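Long-range contact in enoyl-CoA hydratase (PDB 3T3W), which probably hydrates the double bond of enoyl-CoA thioesters in fatty acid metabolism: residues A122-R127 with E146-S151. Sequence-based numbering, arbitrary orientation.
Sequences AAVQGR and EDALFS
Arg127 lies across Leu149 where the two segments meet at a parallel bridge, and its side chain can be followed outward. Its CB leaves on the same face of the small sheet as that of Leu149; a bend at chi2 (-83°) then folds the chain over the leucine, with CD 4.0 Å from Leu149 CB. NE passes Leu149 CD1, and the guanidinium ends with that methyl over the centre of one face, CZ to CD1 3.7 Å, NH2 lying beside the same methyl. NH1 donates to a water 2.9 Å away, which also meets Ser151 OG and, weakly, Leu149 O. One step back, Gly126 is gripped through both its backbone polar atoms: its O accepts from Leu149 N (2.9 Å), while its N donates nearly straight to Asp147 OD2 (2.9 Å, 164°), reaching the carboxylate from above its plane. Deeper in, among buried residues, Val124 CG1, anti to its own N, packs obliquely on the Phe150 ring, 3.6 Å from CZ; Leu133 and Cys128 also touch the Phe150 side chain. Strand 120-124 pairs with 141-145 in the larger sheet, and beyond the short link of Gln125 and Gly126, strand 127-129 runs parallel to 149-151 in a second, smaller one, the two-sheet layout of the crotonase fold.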
ATOM      1  N   ALA F 122      12.221   3.353 -26.154  1.00  8.01           N
ATOM      2  CA  ALA F 122      12.588   4.728 -26.539  1.00  8.29           C
ATOM      3  C   ALA F 122      14.074   4.816 -26.881  1.00  8.75           C
ATOM      4  O   ALA F 122      14.909   4.281 -26.134  1.00  9.14           O
ATOM      5  CB  ALA F 122      12.257   5.721 -25.409  1.00  8.24           C
ATOM      6  N   ALA F 123      14.393   5.510 -27.970  1.00  8.50           N
ATOM      7  CA  ALA F 123      15.752   5.857 -28.391  1.00  8.85           C
ATOM      8  C   ALA F 123      15.950   7.340 -28.135  1.00  9.19           C
ATOM      9  O   ALA F 123      15.297   8.175 -28.787  1.00  9.53           O
ATOM     10  CB  ALA F 123      15.937   5.554 -29.880  1.00  9.17           C
ATOM     11  N   VAL F 124      16.794   7.668 -27.164  1.00  9.18           N
ATOM     12  CA  VAL F 124      16.933   9.046 -26.711  1.00  8.99           C
ATOM     13  C   VAL F 124      18.312   9.608 -27.032  1.00  9.69           C
ATOM     14  O   VAL F 124      19.320   9.144 -26.542  1.00  9.52           O
ATOM     15  CB  VAL F 124      16.638   9.211 -25.201  1.00  8.86           C
ATOM     16  CG1 VAL F 124      16.799  10.683 -24.764  1.00  9.03           C
ATOM     17  CG2 VAL F 124      15.254   8.673 -24.877  1.00  8.31           C
ATOM     18  N   GLN F 125      18.330  10.657 -27.854  1.00 10.42           N
ATOM     19  CA  GLN F 125      19.560  11.392 -28.175  1.00 11.18           C
ATOM     20  C   GLN F 125      19.504  12.821 -27.650  1.00 11.12           C
ATOM     21  O   GLN F 125      18.419  13.392 -27.490  1.00 10.57           O
ATOM     22  CB  GLN F 125      19.770  11.418 -29.684  1.00 12.15           C
ATOM     23  CG  GLN F 125      19.056  12.537 -30.452  1.00 12.21           C
ATOM     24  CD  GLN F 125      17.624  12.225 -30.791  1.00 13.14           C
ATOM     25  OE1 GLN F 125      16.918  11.464 -30.091  1.00 12.22           O
ATOM     26  NE2 GLN F 125      17.154  12.861 -31.857  1.00 14.73           N
ATOM     27  N   GLY F 126      20.667  13.411 -27.413  1.00 11.46           N
ATOM     28  CA  GLY F 126      20.731  14.816 -27.001  1.00 12.15           C
ATOM     29  C   GLY F 126      19.834  15.179 -25.820  1.00 11.82           C
ATOM     30  O   GLY F 126      19.711  14.441 -24.872  1.00 10.83           O
ATOM     31  N   ARG F 127      19.208  16.363 -25.862  1.00 12.35           N
ATOM     32  CA  ARG F 127      18.422  16.824 -24.710  1.00 12.37           C
ATOM     33  C   ARG F 127      17.068  16.170 -24.615  1.00 11.26           C
ATOM     34  O   ARG F 127      16.305  16.088 -25.602  1.00 10.36           O
ATOM     35  CB  ARG F 127      18.217  18.331 -24.788  1.00 14.23           C
ATOM     36  CG  ARG F 127      19.517  19.095 -24.717  1.00 17.53           C
ATOM     37  CD  ARG F 127      19.867  19.229 -23.267  1.00 20.77           C
ATOM     38  NE  ARG F 127      21.051  20.055 -23.027  1.00 24.12           N
ATOM     39  CZ  ARG F 127      21.411  20.443 -21.807  1.00 25.05           C
ATOM     40  NH1 ARG F 127      20.665  20.119 -20.749  1.00 20.85           N
ATOM     41  NH2 ARG F 127      22.511  21.189 -21.661  1.00 27.14           N
ATOM     42  N   GLU F 146      25.299   8.314 -26.048  1.00 12.48           N
ATOM     43  CA  GLU F 146      26.332   8.732 -25.078  1.00 13.91           C
ATOM     44  C   GLU F 146      26.203  10.223 -24.756  1.00 14.57           C
ATOM     45  O   GLU F 146      26.495  10.621 -23.649  1.00 16.26           O
ATOM     46  CB  GLU F 146      27.798   8.382 -25.583  1.00 15.31           C
ATOM     47  N   ASP F 147      25.669  10.980 -25.699  1.00 15.51           N
ATOM     48  CA  ASP F 147      25.490  12.427 -25.662  1.00 17.25           C
ATOM     49  C   ASP F 147      24.180  12.911 -25.016  1.00 15.75           C
ATOM     50  O   ASP F 147      23.946  14.116 -24.920  1.00 15.72           O
ATOM     51  CB  ASP F 147      25.684  13.000 -27.158  1.00 20.52           C
ATOM     52  CG  ASP F 147      24.368  13.010 -28.085  1.00 23.53           C
ATOM     53  OD1 ASP F 147      24.400  13.751 -29.117  1.00 26.90           O
ATOM     54  OD2 ASP F 147      23.322  12.349 -27.910  1.00 19.39           O
ATOM     55  N   ALA F 148      23.333  11.999 -24.575  1.00 13.16           N
ATOM     56  CA  ALA F 148      21.994  12.362 -24.087  1.00 12.79           C
ATOM     57  C   ALA F 148      22.137  13.051 -22.735  1.00 12.30           C
ATOM     58  O   ALA F 148      23.024  12.737 -21.950  1.00 11.21           O
ATOM     59  CB  ALA F 148      21.109  11.143 -23.914  1.00 12.33           C
ATOM     60  N   LEU F 149      21.290  14.053 -22.530  1.00 11.67           N
ATOM     61  CA  LEU F 149      21.266  14.828 -21.297  1.00 11.03           C
ATOM     62  C   LEU F 149      19.828  14.904 -20.831  1.00 10.44           C
ATOM     63  O   LEU F 149      18.987  15.377 -21.568  1.00 10.53           O
ATOM     64  CB  LEU F 149      21.828  16.231 -21.537  1.00 11.25           C
ATOM     65  CG  LEU F 149      23.355  16.244 -21.688  1.00 11.57           C
ATOM     66  CD1 LEU F 149      23.834  17.633 -22.101  1.00 13.31           C
ATOM     67  CD2 LEU F 149      24.041  15.898 -20.389  1.00 12.59           C
ATOM     68  N   PHE F 150      19.570  14.421 -19.625  1.00  9.78           N
ATOM     69  CA  PHE F 150      18.225  14.334 -19.062  1.00  9.40           C
ATOM     70  C   PHE F 150      18.083  15.325 -17.936  1.00  9.32           C
ATOM     71  O   PHE F 150      18.947  15.396 -17.058  1.00  9.56           O
ATOM     72  CB  PHE F 150      17.956  12.940 -18.495  1.00  9.15           C
ATOM     73  CG  PHE F 150      17.928  11.847 -19.518  1.00  9.50           C
ATOM     74  CD1 PHE F 150      16.746  11.473 -20.137  1.00  9.57           C
ATOM     75  CD2 PHE F 150      19.081  11.175 -19.863  1.00 10.13           C
ATOM     76  CE1 PHE F 150      16.711  10.421 -21.040  1.00  9.91           C
ATOM     77  CE2 PHE F 150      19.049  10.119 -20.789  1.00 10.41           C
ATOM     78  CZ  PHE F 150      17.866   9.757 -21.403  1.00  9.70           C
ATOM     79  N   SER F 151      16.974  16.076 -17.913  1.00  9.29           N
ATOM     80  CA  SER F 151      16.788  17.072 -16.844  1.00  8.98           C
ATOM     81  C   SER F 151      15.307  17.382 -16.654  1.00  8.57           C
ATOM     82  O   SER F 151      14.503  17.104 -17.542  1.00  8.42           O
ATOM     83  CB  SER F 151      17.586  18.370 -17.171  1.00  9.85           C
ATOM     84  OG  SER F 151      17.019  19.035 -18.309  1.00  9.94           O
TER
HETATM   85  O   HOH W   1      18.724  18.027 -20.295  1.00 13.67           O